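Local coordinates for protein aldehyde dehydrogenase 12 (Zea mays, PDB 6D97) that oxidises L-glutamate gamma-semialdehyde with NAD+ as the last enzyme of proline catabolism in plants, at residues A[90-95]-A[189-194]; A[185-190]-A[526-531]. All blocks are in the same frame, centred on the assembly; numbering follows the deposited sequence.

Interaction 1 (A[90-95]-A[189-194]); sequences SKCPKH and YGPVAI
Cys92 points its thiol at the backbone of Gly190. Its CB stands back from the turn, 4.4 Å from Gly190 C. SG lies anti to the residue's own N (chi1 -178°), which carries the sulfur forward to 3.5 Å from both CA and C of Gly190. Beyond these atoms the same sulfur meets the rim of the Pro191 ring, with SG 4.3 Å from CD. The Cys92 carbonyl covers that rim too, its O lying 3.6 Å from Pro191 CD.

The next carbonyl works on the glycine. Pro93 O receives a bent CA-H contact from Gly190 CA at 3.5 Å. No hydrogen bond joins the two segments; they meet by van der Waals and CA-H...O contacts. A side chain at Gly190 would run into Pro93 O, and the backbone angles there (phi 101°, psi -119°) also call for glycine. Gly190 N is held by Asn217 OD1. The CB of Lys94 points away from this contact, and its NZ bonds to His461 of the second subunit.

The 90-95 segment belongs to the loop between helices 83-90 and 105-121. It packs against the turn that leads into strand 191-196, the middle strand of the five-stranded parallel Rossmann sheet. Strands 218-223 and 269-273 flank that strand, and Cys92 also touches Lys218 on the first of them.

Interaction 2 (A[185-190]-A[526-531]); sequences YRWPYG and CHREII
Cys526 O is met by two residues of strand 180-187. Trp187 N donates a hydrogen bond to it at 2.7 Å, and Arg186 CA adds a CA-H contact. Trp187 O takes the N-H of Cys526 in return. Tyr185 and Arg528 form the next hydrogen-bonded antiparallel pair, with Tyr185 N 2.7 Å from Arg528 O. Arg186 and His527 make the non-hydrogen-bonded pair between them.

Arg186 bends at chi2 and chi3 (both -53°), which lays one guanidinium face over the Cys526-His527 peptide. Its NE bonds to Ser525, and a water bridges NH1 to His527 ND1. His527 NE2 donates a hydrogen bond to Glu529 OE1 at 2.7 Å.

On the face that carries Tyr185, Trp187 and Cys526, Arg528 CD sits over the six-membered ring of Trp187, 3.8 Å from its centroid. The extended chain then carries the guanidinium past the centre, giving an off-centre cation-pi contact with the two planes 73° apart. Trp187 CH2 also touches Ile530 CD1, at 4.3 Å. Replacing Trp187 by an alanine would probably leave Arg528 CD without its aromatic cover and open a gap beside Ile530 CD1. Cys526 SG packs obliquely on the Tyr189 ring, 4.5 Å from its centroid.

Strand 180-187 is the middle of a three-stranded antiparallel sheet, between 170-174 and 526-533. Arg528 bonds to Asn483 of the second subunit, and residues 529-531 pair with a strand of that chain, carrying the sheet across the interface.

In the fold
Interactions 1 and 2 share Tyr189 and Gly190, and their centres lie about 14 Å apart. These two residues lie on the way from strand 180-187 of the antiparallel sheet to strand 191-196 of the Rossmann sheet. His95 joins the two contacts directly: its O packs 3.8 Å from Pro188 CG, and its CB lies 4.0 Å from Trp187 NE1. Both contacts also touch the second subunit; for interaction 2 this is consistent with the role of this antiparallel sheet in oligomer assembly in the aldehyde dehydrogenase family. Neither lies at the NAD site. The strand that begins at interaction 1 nevertheless runs on to Ile195 and Thr196, which line the NAD pocket.

Interaction 1 (A[90-95]-A[189-194])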
ATOM      1  N   SER A  90      13.941 -13.150  28.936  1.00 35.86           N
ATOM      2  CA  SER A  90      12.656 -13.449  29.557  1.00 35.84           C
ATOM      3  C   SER A  90      11.958 -12.198  30.080  1.00 31.38           C
ATOM      4  O   SER A  90      10.751 -12.242  30.342  1.00 32.58           O
ATOM      5  CB  SER A  90      12.841 -14.455  30.695  1.00 40.76           C
ATOM      6  OG  SER A  90      13.259 -13.805  31.881  1.00 44.71           O
ATOM      7  N   LYS A  91      12.685 -11.087  30.234  1.00 30.34           N
ATOM      8  CA  LYS A  91      12.059  -9.843  30.668  1.00 36.16           C
ATOM      9  C   LYS A  91      11.183  -9.229  29.584  1.00 39.74           C
ATOM     10  O   LYS A  91      10.328  -8.393  29.894  1.00 39.42           O
ATOM     11  CB  LYS A  91      13.127  -8.840  31.113  1.00 37.43           C
ATOM     12  CG  LYS A  91      13.756  -9.194  32.448  1.00 50.21           C
ATOM     13  CD  LYS A  91      14.851  -8.226  32.857  1.00 49.44           C
ATOM     14  CE  LYS A  91      15.568  -8.750  34.091  1.00 55.35           C
ATOM     15  NZ  LYS A  91      16.317  -7.682  34.802  1.00 59.44           N
ATOM     16  N   CYS A  92      11.361  -9.634  28.329  1.00 32.55           N
ATOM     17  CA  CYS A  92      10.550  -9.108  27.243  1.00 25.63           C
ATOM     18  C   CYS A  92       9.336 -10.002  27.024  1.00 22.56           C
ATOM     19  O   CYS A  92       9.501 -11.168  26.639  1.00 34.53           O
ATOM     20  CB  CYS A  92      11.359  -9.014  25.961  1.00 23.60           C
ATOM     21  SG  CYS A  92      10.430  -8.316  24.570  1.00 28.94           S
ATOM     22  N   PRO A  93       8.118  -9.507  27.237  1.00 39.67           N
ATOM     23  CA  PRO A  93       6.929 -10.330  26.995  1.00 34.70           C
ATOM     24  C   PRO A  93       6.691 -10.509  25.503  1.00 30.86           C
ATOM     25  O   PRO A  93       7.316  -9.862  24.661  1.00 25.59           O
ATOM     26  CB  PRO A  93       5.806  -9.518  27.642  1.00 34.56           C
ATOM     27  CG  PRO A  93       6.260  -8.102  27.462  1.00 31.12           C
ATOM     28  CD  PRO A  93       7.765  -8.125  27.606  1.00 38.81           C
ATOM     29  N   LYS A  94       5.753 -11.398  25.178  1.00 25.24           N
ATOM     30  CA  LYS A  94       5.485 -11.676  23.774  1.00 33.11           C
ATOM     31  C   LYS A  94       4.777 -10.522  23.076  1.00 34.33           C
ATOM     32  O   LYS A  94       4.744 -10.492  21.840  1.00 31.74           O
ATOM     33  CB  LYS A  94       4.678 -12.965  23.641  1.00 34.96           C
ATOM     34  CG  LYS A  94       5.531 -14.210  23.781  1.00 31.11           C
ATOM     35  CD  LYS A  94       4.697 -15.478  23.725  1.00 32.03           C
ATOM     36  CE  LYS A  94       4.073 -15.791  25.072  1.00 29.66           C
ATOM     37  NZ  LYS A  94       3.412 -17.124  25.105  1.00 35.78           N
ATOM     38  N   HIS A  95       4.219  -9.569  23.828  1.00 24.55           N
ATOM     39  CA  HIS A  95       3.690  -8.348  23.235  1.00 19.73           C
ATOM     40  C   HIS A  95       4.727  -7.231  23.174  1.00 26.79           C
ATOM     41  O   HIS A  95       4.359  -6.065  22.982  1.00 19.58           O
ATOM     42  CB  HIS A  95       2.424  -7.878  23.967  1.00 24.06           C
ATOM     43  CG  HIS A  95       2.441  -8.096  25.448  1.00 29.00           C
ATOM     44  ND1 HIS A  95       2.862  -7.135  26.340  1.00 28.92           N
ATOM     45  CD2 HIS A  95       2.044  -9.153  26.195  1.00 28.19           C
ATOM     46  CE1 HIS A  95       2.749  -7.597  27.572  1.00 30.05           C
ATOM     47  NE2 HIS A  95       2.253  -8.820  27.512  1.00 27.89           N
ATOM     48  N   TYR A 189       7.549  -9.881  18.007  1.00 29.19           N
ATOM     49  CA  TYR A 189       7.655 -11.228  18.541  1.00 25.62           C
ATOM     50  C   TYR A 189       8.091 -11.249  19.998  1.00 25.39           C
ATOM     51  O   TYR A 189       7.789 -12.215  20.709  1.00 26.17           O
ATOM     52  CB  TYR A 189       8.636 -12.056  17.715  1.00 29.99           C
ATOM     53  CG  TYR A 189       8.180 -12.375  16.312  1.00 24.81           C
ATOM     54  CD1 TYR A 189       7.298 -13.417  16.061  1.00 23.32           C
ATOM     55  CD2 TYR A 189       8.663 -11.662  15.231  1.00 22.90           C
ATOM     56  CE1 TYR A 189       6.896 -13.724  14.771  1.00 21.18           C
ATOM     57  CE2 TYR A 189       8.268 -11.958  13.949  1.00 21.91           C
ATOM     58  CZ  TYR A 189       7.390 -12.988  13.722  1.00 23.50           C
ATOM     59  OH  TYR A 189       7.015 -13.267  12.431  1.00 31.53           O
ATOM     60  N   GLY A 190       8.786 -10.213  20.456  1.00 26.62           N
ATOM     61  CA  GLY A 190       9.273 -10.160  21.810  1.00 23.16           C
ATOM     62  C   GLY A 190      10.743 -10.514  21.894  1.00 21.95           C
ATOM     63  O   GLY A 190      11.599  -9.850  21.296  1.00 28.78           O
ATOM     64  N   PRO A 191      11.066 -11.577  22.633  1.00 22.75           N
ATOM     65  CA  PRO A 191      12.466 -12.009  22.752  1.00 25.33           C
ATOM     66  C   PRO A 191      12.910 -12.704  21.473  1.00 26.91           C
ATOM     67  O   PRO A 191      12.292 -13.679  21.036  1.00 28.67           O
ATOM     68  CB  PRO A 191      12.440 -12.973  23.944  1.00 22.33           C
ATOM     69  CG  PRO A 191      11.049 -13.542  23.924  1.00 25.18           C
ATOM     70  CD  PRO A 191      10.143 -12.463  23.366  1.00 21.09           C
ATOM     71  N   VAL A 192      13.970 -12.181  20.860  1.00 23.80           N
ATOM     72  CA  VAL A 192      14.467 -12.685  19.586  1.00 26.06           C
ATOM     73  C   VAL A 192      15.989 -12.770  19.634  1.00 28.83           C
ATOM     74  O   VAL A 192      16.637 -12.256  20.547  1.00 30.91           O
ATOM     75  CB  VAL A 192      14.017 -11.810  18.396  1.00 29.39           C
ATOM     76  CG1 VAL A 192      12.505 -11.658  18.383  1.00 23.54           C
ATOM     77  CG2 VAL A 192      14.688 -10.454  18.441  1.00 22.72           C
ATOM     78  N   ALA A 193      16.553 -13.425  18.620  1.00 21.81           N
ATOM     79  CA  ALA A 193      17.990 -13.613  18.500  1.00 21.33           C
ATOM     80  C   ALA A 193      18.445 -13.269  17.089  1.00 29.82           C
ATOM     81  O   ALA A 193      17.693 -13.420  16.121  1.00 31.82           O
ATOM     82  CB  ALA A 193      18.398 -15.049  18.840  1.00 21.05           C
ATOM     83  N   ILE A 194      19.685 -12.792  16.987  1.00 27.12           N
ATOM     84  CA  ILE A 194      20.303 -12.430  15.716  1.00 21.94           C
ATOM     85  C   ILE A 194      21.703 -13.020  15.675  1.00 24.22           C
ATOM     86  O   ILE A 194      22.487 -12.842  16.613  1.00 21.82           O
ATOM     87  CB  ILE A 194      20.359 -10.907  15.513  1.00 21.88           C
ATOM     88  CG1 ILE A 194      18.967 -10.317  15.671  1.00 24.67           C
ATOM     89  CG2 ILE A 194      20.897 -10.572  14.137  1.00 18.72           C
ATOM     90  CD1 ILE A 194      18.973  -8.811  15.795  1.00 34.07           C
TER

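Interaction 2 (A[185-190]-A[526-531])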
ATOM      1  N   TYR A 185      -2.490  -5.233  12.214  1.00 23.07           N
ATOM      2  CA  TYR A 185      -1.316  -4.602  12.797  1.00 27.26           C
ATOM      3  C   TYR A 185      -0.069  -5.439  12.546  1.00 28.69           C
ATOM      4  O   TYR A 185      -0.143  -6.624  12.214  1.00 26.11           O
ATOM      5  CB  TYR A 185      -1.486  -4.401  14.307  1.00 23.76           C
ATOM      6  CG  TYR A 185      -2.508  -3.360  14.694  1.00 25.46           C
ATOM      7  CD1 TYR A 185      -2.153  -2.017  14.803  1.00 17.80           C
ATOM      8  CD2 TYR A 185      -3.828  -3.720  14.961  1.00 25.22           C
ATOM      9  CE1 TYR A 185      -3.085  -1.062  15.164  1.00 17.86           C
ATOM     10  CE2 TYR A 185      -4.766  -2.775  15.321  1.00 30.30           C
ATOM     11  CZ  TYR A 185      -4.388  -1.450  15.424  1.00 29.13           C
ATOM     12  OH  TYR A 185      -5.326  -0.512  15.781  1.00 25.05           O
ATOM     13  N   ARG A 186       1.086  -4.799  12.714  1.00 21.80           N
ATOM     14  CA  ARG A 186       2.375  -5.484  12.734  1.00 24.48           C
ATOM     15  C   ARG A 186       2.779  -5.615  14.196  1.00 24.49           C
ATOM     16  O   ARG A 186       3.170  -4.635  14.834  1.00 23.22           O
ATOM     17  CB  ARG A 186       3.427  -4.729  11.929  1.00 28.59           C
ATOM     18  CG  ARG A 186       3.046  -4.427  10.490  1.00 27.66           C
ATOM     19  CD  ARG A 186       2.613  -5.673   9.743  1.00 21.18           C
ATOM     20  NE  ARG A 186       3.602  -6.742   9.844  1.00 20.27           N
ATOM     21  CZ  ARG A 186       3.462  -7.941   9.287  1.00 22.47           C
ATOM     22  NH1 ARG A 186       2.375  -8.220   8.586  1.00 19.25           N
ATOM     23  NH2 ARG A 186       4.408  -8.858   9.437  1.00 20.38           N
ATOM     24  N   TRP A 187       2.672  -6.827  14.729  1.00 23.29           N
ATOM     25  CA  TRP A 187       2.975  -7.102  16.128  1.00 20.86           C
ATOM     26  C   TRP A 187       4.401  -7.615  16.266  1.00 24.08           C
ATOM     27  O   TRP A 187       4.874  -8.364  15.409  1.00 29.05           O
ATOM     28  CB  TRP A 187       2.018  -8.145  16.690  1.00 16.93           C
ATOM     29  CG  TRP A 187       1.466  -7.785  18.019  1.00 21.01           C
ATOM     30  CD1 TRP A 187       1.674  -8.431  19.205  1.00 17.95           C
ATOM     31  CD2 TRP A 187       0.603  -6.682  18.306  1.00 17.60           C
ATOM     32  NE1 TRP A 187       0.988  -7.797  20.213  1.00 22.51           N
ATOM     33  CE2 TRP A 187       0.325  -6.718  19.688  1.00 18.68           C
ATOM     34  CE3 TRP A 187       0.039  -5.666  17.527  1.00 22.09           C
ATOM     35  CZ2 TRP A 187      -0.493  -5.776  20.309  1.00 25.99           C
ATOM     36  CZ3 TRP A 187      -0.773  -4.731  18.143  1.00 25.39           C
ATOM     37  CH2 TRP A 187      -1.032  -4.793  19.523  1.00 22.79           C
ATOM     38  N   PRO A 188       5.102  -7.256  17.337  1.00 30.51           N
ATOM     39  CA  PRO A 188       6.447  -7.797  17.548  1.00 25.40           C
ATOM     40  C   PRO A 188       6.377  -9.258  17.957  1.00 22.30           C
ATOM     41  O   PRO A 188       5.311  -9.818  18.220  1.00 21.15           O
ATOM     42  CB  PRO A 188       7.006  -6.928  18.679  1.00 25.99           C
ATOM     43  CG  PRO A 188       5.801  -6.523  19.445  1.00 25.80           C
ATOM     44  CD  PRO A 188       4.698  -6.352  18.427  1.00 29.95           C
ATOM     45  N   TYR A 189       7.549  -9.881  18.007  1.00 29.19           N
ATOM     46  CA  TYR A 189       7.655 -11.228  18.541  1.00 25.62           C
ATOM     47  C   TYR A 189       8.091 -11.249  19.998  1.00 25.39           C
ATOM     48  O   TYR A 189       7.789 -12.215  20.709  1.00 26.17           O
ATOM     49  CB  TYR A 189       8.636 -12.056  17.715  1.00 29.99           C
ATOM     50  CG  TYR A 189       8.180 -12.375  16.312  1.00 24.81           C
ATOM     51  CD1 TYR A 189       7.298 -13.417  16.061  1.00 23.32           C
ATOM     52  CD2 TYR A 189       8.663 -11.662  15.231  1.00 22.90           C
ATOM     53  CE1 TYR A 189       6.896 -13.724  14.771  1.00 21.18           C
ATOM     54  CE2 TYR A 189       8.268 -11.958  13.949  1.00 21.91           C
ATOM     55  CZ  TYR A 189       7.390 -12.988  13.722  1.00 23.50           C
ATOM     56  OH  TYR A 189       7.015 -13.267  12.431  1.00 31.53           O
ATOM     57  N   GLY A 190       8.786 -10.213  20.456  1.00 26.62           N
ATOM     58  CA  GLY A 190       9.273 -10.160  21.810  1.00 23.16           C
ATOM     59  C   GLY A 190      10.743 -10.514  21.894  1.00 21.95           C
ATOM     60  O   GLY A 190      11.599  -9.850  21.296  1.00 28.78           O
ATOM     61  N   CYS A 526       4.900  -9.866  12.990  1.00 25.56           N
ATOM     62  CA  CYS A 526       3.885 -10.754  12.458  1.00 22.22           C
ATOM     63  C   CYS A 526       2.566 -10.002  12.408  1.00 23.83           C
ATOM     64  O   CYS A 526       2.401  -8.955  13.037  1.00 23.04           O
ATOM     65  CB  CYS A 526       3.742 -12.026  13.304  1.00 21.51           C
ATOM     66  SG  CYS A 526       3.365 -11.727  15.042  1.00 31.24           S
ATOM     67  N   HIS A 527       1.625 -10.541  11.642  1.00 22.00           N
ATOM     68  CA  HIS A 527       0.310  -9.925  11.548  1.00 20.98           C
ATOM     69  C   HIS A 527      -0.504 -10.230  12.798  1.00 24.62           C
ATOM     70  O   HIS A 527      -0.533 -11.372  13.270  1.00 25.03           O
ATOM     71  CB  HIS A 527      -0.435 -10.415  10.309  1.00 19.70           C
ATOM     72  CG  HIS A 527      -1.771  -9.768  10.122  1.00 25.77           C
ATOM     73  ND1 HIS A 527      -1.947  -8.632   9.360  1.00 24.18           N
ATOM     74  CD2 HIS A 527      -2.992 -10.081  10.616  1.00 29.04           C
ATOM     75  CE1 HIS A 527      -3.221  -8.282   9.383  1.00 29.11           C
ATOM     76  NE2 HIS A 527      -3.876  -9.142  10.141  1.00 28.81           N
ATOM     77  N   ARG A 528      -1.146  -9.199  13.343  1.00 21.56           N
ATOM     78  CA  ARG A 528      -2.203  -9.361  14.330  1.00 23.72           C
ATOM     79  C   ARG A 528      -3.436  -8.630  13.830  1.00 24.48           C
ATOM     80  O   ARG A 528      -3.355  -7.459  13.444  1.00 22.48           O
ATOM     81  CB  ARG A 528      -1.815  -8.826  15.712  1.00 20.68           C
ATOM     82  CG  ARG A 528      -2.818  -9.252  16.773  1.00 22.01           C
ATOM     83  CD  ARG A 528      -2.611  -8.612  18.132  1.00 27.39           C
ATOM     84  NE  ARG A 528      -3.499  -9.219  19.123  1.00 33.34           N
ATOM     85  CZ  ARG A 528      -3.641  -8.787  20.374  1.00 24.82           C
ATOM     86  NH1 ARG A 528      -2.961  -7.734  20.797  1.00 18.96           N
ATOM     87  NH2 ARG A 528      -4.475  -9.396  21.202  1.00 27.75           N
ATOM     88  N   GLU A 529      -4.567  -9.321  13.837  1.00 22.29           N
ATOM     89  CA  GLU A 529      -5.841  -8.738  13.452  1.00 20.38           C
ATOM     90  C   GLU A 529      -6.634  -8.423  14.712  1.00 21.10           C
ATOM     91  O   GLU A 529      -6.814  -9.293  15.571  1.00 25.14           O
ATOM     92  CB  GLU A 529      -6.627  -9.686  12.545  1.00 24.12           C
ATOM     93  CG  GLU A 529      -7.871  -9.074  11.918  1.00 32.38           C
ATOM     94  CD  GLU A 529      -7.550  -8.194  10.725  1.00 40.49           C
ATOM     95  OE1 GLU A 529      -6.414  -8.279  10.214  1.00 33.14           O
ATOM     96  OE2 GLU A 529      -8.428  -7.411  10.302  1.00 34.63           O
ATOM     97  N   ILE A 530      -7.079  -7.177  14.829  1.00 23.90           N
ATOM     98  CA  ILE A 530      -7.913  -6.727  15.935  1.00 27.14           C
ATOM     99  C   ILE A 530      -9.210  -6.210  15.336  1.00 26.86           C
ATOM    100  O   ILE A 530      -9.201  -5.259  14.543  1.00 26.13           O
ATOM    101  CB  ILE A 530      -7.219  -5.647  16.779  1.00 25.53           C
ATOM    102  CG1 ILE A 530      -5.975  -6.220  17.458  1.00 25.16           C
ATOM    103  CG2 ILE A 530      -8.172  -5.093  17.827  1.00 29.60           C
ATOM    104  CD1 ILE A 530      -5.141  -5.172  18.166  1.00 25.17           C
ATOM    105  N   ILE A 531     -10.320  -6.846  15.697  1.00 20.39           N
ATOM    106  CA  ILE A 531     -11.623  -6.559  15.113  1.00 20.80           C
ATOM    107  C   ILE A 531     -12.468  -5.887  16.182  1.00 22.25           C
ATOM    108  O   ILE A 531     -12.854  -6.523  17.169  1.00 26.27           O
ATOM    109  CB  ILE A 531     -12.312  -7.826  14.592  1.00 21.26           C
ATOM    110  CG1 ILE A 531     -11.413  -8.563  13.595  1.00 25.75           C
ATOM    111  CG2 ILE A 531     -13.656  -7.480  13.974  1.00 23.14           C
ATOM    112  CD1 ILE A 531     -10.620  -9.708  14.218  1.00 25.34           C
TER
HETATM  113  O   HOH W   1      -0.113  -6.857   8.281  1.00 26.07           O